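Local coordinates for peptidoglycan recognition protein-LC isoform LCx (Drosophila melanogaster, PDB 2F2L) that binds tracheal cytotoxin, an anhydro-disaccharide tetrapeptide of peptidoglycan, and probably acts as a receptor that senses bacterial cell-wall fragments in innate immunity, at residues I30-A35 with G103-R108; R12-M17 with W61-Y66; Q21-N26 with L128-T133. One frame throughout, in Å; residues are numbered along the deposited sequence.

Interaction 1: residues I30-A35 with G103-R108. With MLD (glcnac(beta1-4)-murnac(1,6-anhydro)-L-ala-gamma-D-glu-meso-a2pm-D-ala), chain G.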
loop_
_atom_site.group_PDB
_atom_site.type_symbol
_atom_site.label_atom_id
_atom_site.label_comp_id
_atom_site.label_asym_id
_atom_site.label_seq_id
_atom_site.Cartn_x
_atom_site.Cartn_y
_atom_site.Cartn_z
ATOM N N ILE B 30 8.298 4.614 16.358
ATOM C CA ILE B 30 8.694 3.613 15.374
ATOM C C ILE B 30 7.487 3.087 14.579
ATOM O O ILE B 30 6.505 2.591 15.154
ATOM C CB ILE B 30 9.410 2.407 16.052
ATOM C CG1 ILE B 30 10.678 2.875 16.792
ATOM C CG2 ILE B 30 9.677 1.276 15.051
ATOM C CD1 ILE B 30 11.633 3.726 16.005
ATOM N N SER B 31 7.588 3.179 13.253
ATOM C CA SER B 31 6.571 2.650 12.341
ATOM C C SER B 31 7.202 1.637 11.395
ATOM O O SER B 31 8.414 1.407 11.433
ATOM C CB SER B 31 5.949 3.796 11.528
ATOM O OG SER B 31 6.947 4.511 10.788
ATOM N N HIS B 32 6.377 1.025 10.548
ATOM C CA HIS B 32 6.882 0.390 9.310
ATOM C C HIS B 32 6.153 1.004 8.125
ATOM O O HIS B 32 5.150 1.697 8.304
ATOM C CB HIS B 32 6.741 -1.155 9.347
ATOM C CG HIS B 32 5.335 -1.670 9.419
ATOM N ND1 HIS B 32 5.049 -3.023 9.397
ATOM C CD2 HIS B 32 4.138 -1.039 9.473
ATOM C CE1 HIS B 32 3.741 -3.193 9.466
ATOM N NE2 HIS B 32 3.164 -2.006 9.500
ATOM N N THR B 33 6.636 0.741 6.922
ATOM C CA THR B 33 6.009 1.278 5.719
ATOM C C THR B 33 4.801 0.483 5.259
ATOM O O THR B 33 4.012 0.988 4.451
ATOM C CB THR B 33 7.004 1.369 4.511
ATOM O OG1 THR B 33 7.462 0.063 4.156
ATOM C CG2 THR B 33 8.161 2.318 4.808
ATOM N N ALA B 34 4.671 -0.753 5.750
ATOM C CA ALA B 34 3.628 -1.719 5.336
ATOM C C ALA B 34 3.618 -2.026 3.827
ATOM O O ALA B 34 2.571 -2.350 3.224
ATOM C CB ALA B 34 2.263 -1.277 5.813
ATOM N N ALA B 35 4.801 -1.971 3.226
ATOM C CA ALA B 35 4.990 -2.388 1.848
ATOM C C ALA B 35 6.149 -3.385 1.821
ATOM O O ALA B 35 6.492 -3.963 2.868
ATOM C CB ALA B 35 5.217 -1.174 0.943
ATOM N N GLY B 103 9.433 -1.978 5.012
ATOM C CA GLY B 103 8.899 -3.322 4.971
ATOM C C GLY B 103 7.615 -3.467 5.747
ATOM O O GLY B 103 7.011 -2.484 6.166
ATOM N N THR B 104 7.215 -4.723 5.923
ATOM C CA THR B 104 6.025 -5.105 6.658
ATOM C C THR B 104 6.420 -6.150 7.694
ATOM O O THR B 104 6.834 -7.262 7.315
ATOM C CB THR B 104 4.944 -5.702 5.706
ATOM O OG1 THR B 104 4.606 -4.743 4.698
ATOM C CG2 THR B 104 3.678 -6.080 6.473
ATOM N N PHE B 105 6.253 -5.826 8.989
ATOM C CA PHE B 105 6.772 -6.676 10.082
ATOM C C PHE B 105 5.688 -7.232 10.983
ATOM O O PHE B 105 5.860 -7.375 12.199
ATOM C CB PHE B 105 7.883 -5.921 10.831
ATOM C CG PHE B 105 8.932 -5.468 9.914
ATOM C CD1 PHE B 105 9.836 -6.390 9.388
ATOM C CD2 PHE B 105 8.922 -4.180 9.417
ATOM C CE1 PHE B 105 10.771 -6.004 8.459
ATOM C CE2 PHE B 105 9.855 -3.790 8.493
ATOM C CZ PHE B 105 10.778 -4.691 8.009
ATOM N N THR B 106 4.579 -7.603 10.350
ATOM C CA THR B 106 3.441 -8.170 11.044
ATOM C C THR B 106 3.721 -9.608 11.475
ATOM O O THR B 106 3.343 -9.996 12.566
ATOM C CB THR B 106 2.184 -8.155 10.168
ATOM O OG1 THR B 106 2.484 -8.775 8.913
ATOM C CG2 THR B 106 1.724 -6.726 9.913
ATOM N N THR B 107 4.334 -10.417 10.620
ATOM C CA THR B 107 4.665 -11.781 11.038
ATOM C C THR B 107 6.139 -12.163 10.830
ATOM O O THR B 107 6.530 -13.292 11.134
ATOM C CB THR B 107 3.811 -12.818 10.303
ATOM O OG1 THR B 107 4.107 -12.735 8.913
ATOM C CG2 THR B 107 2.302 -12.602 10.551
ATOM N N ARG B 108 6.926 -11.227 10.320
ATOM C CA ARG B 108 8.335 -11.427 10.017
ATOM C C ARG B 108 9.134 -10.369 10.784
ATOM O O ARG B 108 8.719 -9.225 10.846
ATOM C CB ARG B 108 8.516 -11.248 8.509
ATOM C CG ARG B 108 9.913 -11.465 7.961
ATOM C CD ARG B 108 9.867 -11.546 6.414
ATOM N NE ARG B 108 11.196 -11.401 5.823
ATOM C CZ ARG B 108 11.454 -11.476 4.521
ATOM N NH1 ARG B 108 10.472 -11.702 3.650
ATOM N NH2 ARG B 108 12.703 -11.330 4.091
HETATM C CAA MLD G . 0.080 -3.203 8.268
HETATM C CAB MLD G . -0.246 -1.811 8.785
HETATM O OAC MLD G . 0.553 -1.200 9.482
HETATM N N2 MLD G . -1.433 -1.342 8.411
HETATM C C2 MLD G . -1.970 -0.048 8.818
HETATM C C3 MLD G . -3.364 -0.306 9.394
HETATM O O3 MLD G . -3.336 -1.194 10.529
HETATM C C4 MLD G . -4.078 1.006 9.702
HETATM O O4 MLD G . -5.414 0.682 10.043
HETATM C C5 MLD G . -4.080 1.892 8.452
HETATM C C6 MLD G . -4.657 3.308 8.633
HETATM O O6 MLD G . -4.798 3.912 7.314
HETATM O O5 MLD G . -2.722 2.106 8.076
HETATM C C1 MLD G . -2.072 0.893 7.632
HETATM O O1 MLD G . -0.775 1.216 7.205
HETATM C CA4 MLD G . -0.783 1.928 5.944
HETATM C CA5 MLD G . -1.089 1.096 4.699
HETATM O OA5 MLD G . -0.009 1.085 3.705
HETATM C CA6 MLD G . -2.098 1.958 4.022
HETATM O OA6 MLD G . -1.322 2.926 3.345
HETATM C CA1 MLD G . 0.067 2.484 3.386
HETATM C CA2 MLD G . 0.774 3.244 4.519
HETATM N NAD MLD G . 2.217 3.360 4.216
HETATM C CAE MLD G . 2.848 4.519 4.170
HETATM C CAF MLD G . 4.321 4.416 3.827
HETATM O OAG MLD G . 2.320 5.608 4.399
HETATM C CA3 MLD G . 0.615 2.519 5.854
HETATM O OAH MLD G . 0.803 3.423 6.999
HETATM C CAI MLD G . 2.115 3.348 7.609
HETATM C CAJ MLD G . 2.179 2.330 8.725
HETATM C CAL MLD G . 2.479 4.730 8.191
HETATM O OAM MLD G . 3.535 4.819 8.807
HETATM N N MLD G . 1.654 5.757 7.989
HETATM C CA MLD G . 1.914 7.124 8.461
HETATM C CB MLD G . 2.695 7.812 7.337
HETATM C C MLD G . 0.548 7.817 8.619
HETATM O O MLD G . -0.260 7.811 7.687
HETATM N NAN MLD G . 0.338 8.362 9.814
HETATM C CAO MLD G . -0.882 9.079 10.218
HETATM C CAP MLD G . -1.399 8.579 11.606
HETATM O OBA MLD G . -2.150 9.353 12.206
HETATM O OAQ MLD G . -1.021 7.474 12.066
HETATM C CBB MLD G . -0.540 10.549 10.439
HETATM C CBC MLD G . -0.181 11.322 9.182
HETATM C CBD MLD G . 0.049 12.796 9.556
HETATM O OBE MLD G . 0.393 13.127 10.692
HETATM N NBF MLD G . -0.152 13.660 8.584
HETATM C CBG MLD G . 0.026 15.105 8.775
HETATM C CBH MLD G . -1.067 15.645 9.720
HETATM O OBI MLD G . -2.241 15.303 9.593
HETATM N NBJ MLD G . -0.630 16.456 10.681
HETATM C CBK MLD G . -1.512 17.103 11.679
HETATM C CBL MLD G . -1.292 18.618 11.599
HETATM C CBM MLD G . -1.245 16.658 13.133
HETATM O OBO MLD G . -0.099 16.227 13.426
HETATM O OBN MLD G . -2.207 16.784 13.931
HETATM C CBP MLD G . -0.008 15.787 7.397
HETATM C CBQ MLD G . 0.550 17.221 7.449
HETATM C CBR MLD G . 0.651 17.825 6.046
HETATM C CBS MLD G . 1.665 18.967 5.955
HETATM C CBT MLD G . 3.087 18.393 6.021
HETATM O OBV MLD G . 3.493 17.794 5.011
HETATM O OBU MLD G . 3.737 18.571 7.072
HETATM N NBW MLD G . 1.451 19.910 7.060
#
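At the sugar end of the muropeptide-binding groove, where strand 25-32 of the amidase-like fold runs out into a loop, His32 and Thr33 lie between the ligand and the Gly103-Phe105 backbone. The imidazole of His32 is used at both nitrogens. His32 ND1 accepts the backbone N-H of Phe105 (N to ND1 3.1 Å, 167° at the hydrogen), the donor lying in the ring plane, and His32 NE2 donates its N-H to OAC of the ligand's GlcNAc acetamide at 2.7 Å. With both partners at its edge, the ring is fixed in rotation, and the Phe105 amide acts as a second-shell group that helps orient it for the sugar. His32 CB sits at the edge of the Phe105 ring, 3.7 Å from CD2.

One residue on, Thr33 also works in two directions. Its OG1, set between the backbone N and the carbonyl carbon (chi1 62°), takes the N-H of Gly103 (N to OG1 3.0 Å), while its carbonyl O receives NAD of the anhydro-MurNAc acetamide at 3.0 Å. Further along, Thr104 OG1 donates to Ala35 O at 2.7 Å, tilted 31° from the carbonyl plane, and Ala34 N makes a weak bond to Gly103 O.

A basic side chain of another protein chain reaches Ala34 O, placing the loop at an interface of the assembly. Around this corner, Ser31 and Thr33 pair through their backbones with strand 97-101, and Phe105 packs on Leu153 of helix 151-157.

Interaction 2: residues R12-M17 with W61-Y66. With MLD (glcnac(beta1-4)-murnac(1,6-anhydro)-L-ala-gamma-D-glu-meso-a2pm-D-ala), chain G.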
loop_
_atom_site.group_PDB
_atom_site.type_symbol
_atom_site.label_atom_id
_atom_site.label_comp_id
_atom_site.label_asym_id
_atom_site.label_seq_id
_atom_site.Cartn_x
_atom_site.Cartn_y
_atom_site.Cartn_z
ATOM N N ARG B 12 12.756 14.071 -3.949
ATOM C CA ARG B 12 12.414 15.480 -4.164
ATOM C C ARG B 12 12.573 16.304 -2.908
ATOM O O ARG B 12 12.442 15.777 -1.813
ATOM C CB ARG B 12 10.948 15.600 -4.531
ATOM C CG ARG B 12 10.569 14.962 -5.806
ATOM C CD ARG B 12 9.103 15.257 -6.060
ATOM N NE ARG B 12 8.295 14.085 -5.825
ATOM C CZ ARG B 12 6.972 14.073 -5.738
ATOM N NH1 ARG B 12 6.259 15.195 -5.805
ATOM N NH2 ARG B 12 6.369 12.914 -5.545
ATOM N N PRO B 13 12.783 17.623 -3.064
ATOM C CA PRO B 13 12.738 18.490 -1.898
ATOM C C PRO B 13 11.309 18.758 -1.464
ATOM O O PRO B 13 10.365 18.438 -2.201
ATOM C CB PRO B 13 13.406 19.775 -2.385
ATOM C CG PRO B 13 13.185 19.788 -3.839
ATOM C CD PRO B 13 13.083 18.365 -4.297
ATOM N N ALA B 14 11.159 19.337 -0.275
ATOM C CA ALA B 14 9.851 19.716 0.246
ATOM C C ALA B 14 9.183 20.740 -0.673
ATOM O O ALA B 14 9.863 21.485 -1.369
ATOM C CB ALA B 14 9.990 20.293 1.644
ATOM N N LYS B 15 7.853 20.750 -0.673
ATOM C CA LYS B 15 7.070 21.653 -1.515
ATOM C C LYS B 15 7.165 23.078 -1.010
ATOM O O LYS B 15 7.059 24.033 -1.777
ATOM C CB LYS B 15 5.598 21.239 -1.523
ATOM C CG LYS B 15 5.306 19.939 -2.235
ATOM C CD LYS B 15 3.827 19.634 -2.164
ATOM C CE LYS B 15 3.532 18.236 -2.638
ATOM N NZ LYS B 15 2.099 17.907 -2.385
ATOM N N ARG B 16 7.331 23.206 0.299
ATOM C CA ARG B 16 7.488 24.489 0.952
ATOM C C ARG B 16 8.309 24.271 2.213
ATOM O O ARG B 16 8.669 23.133 2.548
ATOM C CB ARG B 16 6.116 25.077 1.294
ATOM C CG ARG B 16 5.330 24.270 2.322
ATOM C CD ARG B 16 3.825 24.489 2.208
ATOM N NE ARG B 16 3.392 25.751 2.793
ATOM C CZ ARG B 16 2.154 26.241 2.713
ATOM N NH1 ARG B 16 1.189 25.581 2.069
ATOM N NH2 ARG B 16 1.879 27.406 3.277
ATOM N N MET B 17 8.602 25.366 2.898
ATOM C CA MET B 17 9.402 25.350 4.112
ATOM C C MET B 17 8.647 24.620 5.216
ATOM O O MET B 17 7.472 24.893 5.453
ATOM C CB MET B 17 9.692 26.792 4.534
ATOM C CG MET B 17 10.779 26.950 5.577
ATOM S SD MET B 17 10.979 28.684 6.054
ATOM C CE MET B 17 11.086 29.516 4.459
ATOM N N TRP B 61 0.866 15.702 1.029
ATOM C CA TRP B 61 1.712 16.335 2.065
ATOM C C TRP B 61 2.896 17.075 1.429
ATOM O O TRP B 61 3.145 16.974 0.215
ATOM C CB TRP B 61 2.184 15.298 3.098
ATOM C CG TRP B 61 1.044 14.550 3.756
ATOM C CD1 TRP B 61 -0.264 14.957 3.848
ATOM C CD2 TRP B 61 1.115 13.286 4.431
ATOM N NE1 TRP B 61 -1.004 14.017 4.517
ATOM C CE2 TRP B 61 -0.184 12.980 4.884
ATOM C CE3 TRP B 61 2.154 12.379 4.697
ATOM C CZ2 TRP B 61 -0.473 11.805 5.594
ATOM C CZ3 TRP B 61 1.861 11.206 5.384
ATOM C CH2 TRP B 61 0.559 10.927 5.823
ATOM N N ASP B 62 3.630 17.817 2.246
ATOM C CA ASP B 62 4.691 18.701 1.738
ATOM C C ASP B 62 6.073 18.029 1.556
ATOM O O ASP B 62 6.998 18.610 0.981
ATOM C CB ASP B 62 4.803 19.906 2.663
ATOM C CG ASP B 62 3.598 20.842 2.553
ATOM O OD1 ASP B 62 3.032 20.972 1.441
ATOM O OD2 ASP B 62 3.248 21.471 3.579
ATOM N N HIS B 63 6.192 16.796 2.027
ATOM C CA HIS B 63 7.427 16.034 1.942
ATOM C C HIS B 63 7.098 14.603 2.356
ATOM O O HIS B 63 5.995 14.313 2.851
ATOM C CB HIS B 63 8.488 16.632 2.900
ATOM C CG HIS B 63 9.910 16.381 2.495
ATOM N ND1 HIS B 63 10.270 15.431 1.565
ATOM C CD2 HIS B 63 11.068 16.936 2.928
ATOM C CE1 HIS B 63 11.584 15.428 1.425
ATOM N NE2 HIS B 63 12.090 16.337 2.235
ATOM N N ILE B 64 8.048 13.702 2.176
ATOM C CA ILE B 64 7.939 12.383 2.789
ATOM C C ILE B 64 7.720 12.605 4.297
ATOM O O ILE B 64 8.303 13.516 4.905
ATOM C CB ILE B 64 9.183 11.543 2.503
ATOM C CG1 ILE B 64 8.939 10.075 2.810
ATOM C CG2 ILE B 64 10.398 12.059 3.290
ATOM C CD1 ILE B 64 9.984 9.179 2.217
ATOM N N GLY B 65 6.844 11.798 4.874
ATOM C CA GLY B 65 6.320 12.036 6.211
ATOM C C GLY B 65 7.277 11.697 7.330
ATOM O O GLY B 65 7.202 12.278 8.390
ATOM N N TYR B 66 8.187 10.764 7.094
ATOM C CA TYR B 66 9.090 10.317 8.150
ATOM C C TYR B 66 10.285 11.256 8.330
ATOM O O TYR B 66 10.687 11.968 7.418
ATOM C CB TYR B 66 9.569 8.897 7.871
ATOM C CG TYR B 66 8.442 7.895 7.638
ATOM C CD1 TYR B 66 7.491 7.647 8.629
ATOM C CD2 TYR B 66 8.309 7.232 6.416
ATOM C CE1 TYR B 66 6.446 6.733 8.427
ATOM C CE2 TYR B 66 7.274 6.303 6.195
ATOM C CZ TYR B 66 6.347 6.067 7.203
ATOM O OH TYR B 66 5.340 5.161 7.009
HETATM C CAA MLD G . 0.080 -3.203 8.268
HETATM C CAB MLD G . -0.246 -1.811 8.785
HETATM O OAC MLD G . 0.553 -1.200 9.482
HETATM N N2 MLD G . -1.433 -1.342 8.411
HETATM C C2 MLD G . -1.970 -0.048 8.818
HETATM C C3 MLD G . -3.364 -0.306 9.394
HETATM O O3 MLD G . -3.336 -1.194 10.529
HETATM C C4 MLD G . -4.078 1.006 9.702
HETATM O O4 MLD G . -5.414 0.682 10.043
HETATM C C5 MLD G . -4.080 1.892 8.452
HETATM C C6 MLD G . -4.657 3.308 8.633
HETATM O O6 MLD G . -4.798 3.912 7.314
HETATM O O5 MLD G . -2.722 2.106 8.076
HETATM C C1 MLD G . -2.072 0.893 7.632
HETATM O O1 MLD G . -0.775 1.216 7.205
HETATM C CA4 MLD G . -0.783 1.928 5.944
HETATM C CA5 MLD G . -1.089 1.096 4.699
HETATM O OA5 MLD G . -0.009 1.085 3.705
HETATM C CA6 MLD G . -2.098 1.958 4.022
HETATM O OA6 MLD G . -1.322 2.926 3.345
HETATM C CA1 MLD G . 0.067 2.484 3.386
HETATM C CA2 MLD G . 0.774 3.244 4.519
HETATM N NAD MLD G . 2.217 3.360 4.216
HETATM C CAE MLD G . 2.848 4.519 4.170
HETATM C CAF MLD G . 4.321 4.416 3.827
HETATM O OAG MLD G . 2.320 5.608 4.399
HETATM C CA3 MLD G . 0.615 2.519 5.854
HETATM O OAH MLD G . 0.803 3.423 6.999
HETATM C CAI MLD G . 2.115 3.348 7.609
HETATM C CAJ MLD G . 2.179 2.330 8.725
HETATM C CAL MLD G . 2.479 4.730 8.191
HETATM O OAM MLD G . 3.535 4.819 8.807
HETATM N N MLD G . 1.654 5.757 7.989
HETATM C CA MLD G . 1.914 7.124 8.461
HETATM C CB MLD G . 2.695 7.812 7.337
HETATM C C MLD G . 0.548 7.817 8.619
HETATM O O MLD G . -0.260 7.811 7.687
HETATM N NAN MLD G . 0.338 8.362 9.814
HETATM C CAO MLD G . -0.882 9.079 10.218
HETATM C CAP MLD G . -1.399 8.579 11.606
HETATM O OBA MLD G . -2.150 9.353 12.206
HETATM O OAQ MLD G . -1.021 7.474 12.066
HETATM C CBB MLD G . -0.540 10.549 10.439
HETATM C CBC MLD G . -0.181 11.322 9.182
HETATM C CBD MLD G . 0.049 12.796 9.556
HETATM O OBE MLD G . 0.393 13.127 10.692
HETATM N NBF MLD G . -0.152 13.660 8.584
HETATM C CBG MLD G . 0.026 15.105 8.775
HETATM C CBH MLD G . -1.067 15.645 9.720
HETATM O OBI MLD G . -2.241 15.303 9.593
HETATM N NBJ MLD G . -0.630 16.456 10.681
HETATM C CBK MLD G . -1.512 17.103 11.679
HETATM C CBL MLD G . -1.292 18.618 11.599
HETATM C CBM MLD G . -1.245 16.658 13.133
HETATM O OBO MLD G . -0.099 16.227 13.426
HETATM O OBN MLD G . -2.207 16.784 13.931
HETATM C CBP MLD G . -0.008 15.787 7.397
HETATM C CBQ MLD G . 0.550 17.221 7.449
HETATM C CBR MLD G . 0.651 17.825 6.046
HETATM C CBS MLD G . 1.665 18.967 5.955
HETATM C CBT MLD G . 3.087 18.393 6.021
HETATM O OBV MLD G . 3.493 17.794 5.011
HETATM O OBU MLD G . 3.737 18.571 7.072
HETATM N NBW MLD G . 1.451 19.910 7.060
#
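Lys15 starts with CG opposite its carbonyl carbon (chi1 -69°) and is extended from there, so its amine runs out along the 61-66 loop to the carbonyl of Trp61. Arg16 instead tucks CG between its backbone N and carbonyl carbon (chi1 65°), which lays its aliphatic part against the carboxylate of Asp62.

Lys15 NZ meets Trp61 O at 3.0 Å from above the carbonyl plane, and the same amine also bonds Met56 O, its stronger partner, near the end of helix 41-58. Lys15 also bonds through its backbone: N to Asp62 O, 2.8 Å, in the carbonyl plane and fairly straight (161° at the hydrogen). Arg16 CD lies 3.4 Å from Asp62 OD2, but that oxygen is well out of the guanidinium plane and NE stays 4.4 Å from OD2, leaving a charge attraction without a directed N-H. At the other end of the contact, the His63 ring presents one face to the Ala14 backbone, with Ala14 N over its centre.

The same loop meets the muropeptide through Trp61, Tyr66 and the backbone N of Asp62. Methylene CBP lies over a face of the Trp61 indole, and Tyr66 OH donates to OAM, the lactyl carbonyl oxygen, at 2.6 Å. Asp62 N gives its hydrogen to OBV, in the distal carboxylate of the meso-diaminopimelate, at 2.8 Å.

Trp61 O and Asp62 N belong to a single peptide group, so the ammonium of Lys15 pulling on the oxygen would probably polarise it and make the N-H a stronger donor to the ligand carboxylate.

Interaction 3: residues Q21-N26 with L128-T133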
loop_
_atom_site.group_PDB
_atom_site.type_symbol
_atom_site.label_atom_id
_atom_site.label_comp_id
_atom_site.label_asym_id
_atom_site.label_seq_id
_atom_site.Cartn_x
_atom_site.Cartn_y
_atom_site.Cartn_z
ATOM N N GLN B 21 11.545 22.003 14.682
ATOM C CA GLN B 21 11.317 21.441 16.007
ATOM C C GLN B 21 12.124 22.199 17.035
ATOM O O GLN B 21 13.193 22.712 16.720
ATOM C CB GLN B 21 11.779 19.988 16.049
ATOM C CG GLN B 21 11.132 19.082 15.040
ATOM C CD GLN B 21 10.216 18.057 15.676
ATOM O OE1 GLN B 21 9.508 18.340 16.640
ATOM N NE2 GLN B 21 10.231 16.855 15.135
ATOM N N GLN B 22 11.608 22.254 18.262
ATOM C CA GLN B 22 12.412 22.632 19.425
ATOM C C GLN B 22 13.256 21.417 19.796
ATOM O O GLN B 22 12.725 20.309 20.008
ATOM C CB GLN B 22 11.534 23.063 20.606
ATOM C CG GLN B 22 12.332 23.471 21.861
ATOM C CD GLN B 22 11.773 24.700 22.580
ATOM O OE1 GLN B 22 10.680 25.180 22.268
ATOM N NE2 GLN B 22 12.534 25.222 23.540
ATOM N N LEU B 23 14.570 21.616 19.818
ATOM C CA LEU B 23 15.504 20.574 20.193
ATOM C C LEU B 23 15.948 20.832 21.633
ATOM O O LEU B 23 15.952 21.981 22.073
ATOM C CB LEU B 23 16.706 20.574 19.249
ATOM C CG LEU B 23 16.443 20.370 17.750
ATOM C CD1 LEU B 23 17.743 20.589 16.962
ATOM C CD2 LEU B 23 15.884 19.005 17.468
ATOM N N PRO B 24 16.309 19.769 22.379
ATOM C CA PRO B 24 16.288 18.345 22.011
ATOM C C PRO B 24 14.890 17.740 22.048
ATOM O O PRO B 24 14.030 18.233 22.758
ATOM C CB PRO B 24 17.163 17.692 23.088
ATOM C CG PRO B 24 17.027 18.594 24.276
ATOM C CD PRO B 24 16.829 19.978 23.746
ATOM N N ILE B 25 14.681 16.674 21.287
ATOM C CA ILE B 25 13.387 16.008 21.207
ATOM C C ILE B 25 13.425 14.802 22.127
ATOM O O ILE B 25 14.426 14.086 22.161
ATOM C CB ILE B 25 13.108 15.557 19.747
ATOM C CG1 ILE B 25 12.834 16.774 18.869
ATOM C CG2 ILE B 25 11.947 14.563 19.658
ATOM C CD1 ILE B 25 13.260 16.555 17.447
ATOM N N ASN B 26 12.364 14.562 22.884
ATOM C CA ASN B 26 12.388 13.403 23.775
ATOM C C ASN B 26 11.305 12.361 23.522
ATOM O O ASN B 26 10.957 11.595 24.421
ATOM C CB ASN B 26 12.457 13.838 25.242
ATOM C CG ASN B 26 11.130 13.978 25.872
ATOM O OD1 ASN B 26 10.260 14.706 25.371
ATOM N ND2 ASN B 26 10.944 13.279 26.997
ATOM N N LEU B 128 24.327 13.877 19.146
ATOM C CA LEU B 128 24.249 15.195 18.519
ATOM C C LEU B 128 23.302 16.137 19.261
ATOM O O LEU B 128 23.110 17.269 18.836
ATOM C CB LEU B 128 23.777 15.063 17.068
ATOM C CG LEU B 128 24.637 14.220 16.125
ATOM C CD1 LEU B 128 23.918 14.080 14.785
ATOM C CD2 LEU B 128 26.014 14.825 15.951
ATOM N N LYS B 129 22.687 15.668 20.348
ATOM C CA LYS B 129 21.712 16.471 21.092
ATOM C C LYS B 129 20.424 16.766 20.317
ATOM O O LYS B 129 19.746 17.758 20.595
ATOM C CB LYS B 129 22.332 17.795 21.555
ATOM C CG LYS B 129 22.816 17.788 22.961
ATOM C CD LYS B 129 24.064 16.965 23.144
ATOM C CE LYS B 129 24.856 17.466 24.340
ATOM N NZ LYS B 129 25.407 16.320 25.107
ATOM N N LYS B 130 20.085 15.918 19.347
ATOM C CA LYS B 130 18.801 16.034 18.671
ATOM C C LYS B 130 17.748 15.373 19.535
ATOM O O LYS B 130 16.587 15.792 19.533
ATOM C CB LYS B 130 18.832 15.394 17.283
ATOM C CG LYS B 130 19.913 15.947 16.364
ATOM C CD LYS B 130 19.718 17.437 16.038
ATOM C CE LYS B 130 20.727 17.888 14.999
ATOM N NZ LYS B 130 20.359 19.185 14.341
ATOM N N LEU B 131 18.172 14.343 20.273
ATOM C CA LEU B 131 17.320 13.626 21.209
ATOM C C LEU B 131 17.837 13.808 22.631
ATOM O O LEU B 131 19.028 13.844 22.849
ATOM C CB LEU B 131 17.321 12.122 20.900
ATOM C CG LEU B 131 16.679 11.603 19.614
ATOM C CD1 LEU B 131 16.955 10.086 19.467
ATOM C CD2 LEU B 131 15.202 11.875 19.615
ATOM N N THR B 132 16.929 13.869 23.596
ATOM C CA THR B 132 17.309 13.844 24.993
ATOM C C THR B 132 17.980 12.513 25.330
ATOM O O THR B 132 17.746 11.491 24.662
ATOM C CB THR B 132 16.099 13.983 25.906
ATOM O OG1 THR B 132 15.139 12.976 25.559
ATOM C CG2 THR B 132 15.472 15.367 25.780
ATOM N N THR B 133 18.804 12.549 26.375
ATOM C CA THR B 133 19.459 11.369 26.927
ATOM C C THR B 133 18.427 10.342 27.419
ATOM O O THR B 133 18.649 9.137 27.302
ATOM C CB THR B 133 20.413 11.782 28.091
ATOM O OG1 THR B 133 21.494 12.575 27.567
ATOM C CG2 THR B 133 20.984 10.569 28.800
#
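Ile25 N donates to Lys130 O at 2.7 Å with a nearly straight bond (169° at the hydrogen), opening a short parallel pairing between the start of strand 25-32 and the two-residue strand 131-132. The second bond goes the other way, from Thr132 N to Ile25 O at 2.9 Å, so Ile25 is held at both its N-H and its C=O. Leu131 CA adds a C-H contact to that same oxygen, at 3.1 Å. Ile25 and Leu131 are the bridge partners, and their side chains lie on the same face of the pairing, where both also touch Ile97 of the neighbouring strand 97-101.

Ahead of the pairing, each chain comes out of a bend. Helix 112-127 ends in a Schellman motif, with Lys129 at positive phi (67°), and the other chain passes through a cis peptide before Pro24. The pyrrolidine sits against the helix exit, its CB 3.6 Å from Lys129 O. Leu23 reaches over to Lys130 and packs CD1 on CD at 3.8 Å, while the amine of that lysine forms a salt bridge with Asp83.

After a corner at Thr133 the chain continues into strand 135-139, the edge strand of the central mixed sheet, alongside strand 25-32. At the surface, CG of Pro24 rests 3.9 Å from the CG2 methyl of Thr132, the two side chains meeting at about a right angle.

From the N terminus, residues 12-17, in the loop before strand 25-32, pair with the loop that follows helix 41-58, so interaction 2 closes a loop that takes in all of strand 25-32 and of helix 41-58. Residues 21-26 meet 128-133 in the widest closure, interaction 3, which joins the start of strand 25-32 to the exit of helix 112-127. The end of that strand delivers 30-35 to 103-108 in interaction 1. Interaction 1 is nested inside interaction 3, their centres about 26 Å apart, and interaction 2 crosses both. Interactions 1 and 2 both touch the muropeptide and meet directly where Ser31 packs on Tyr66.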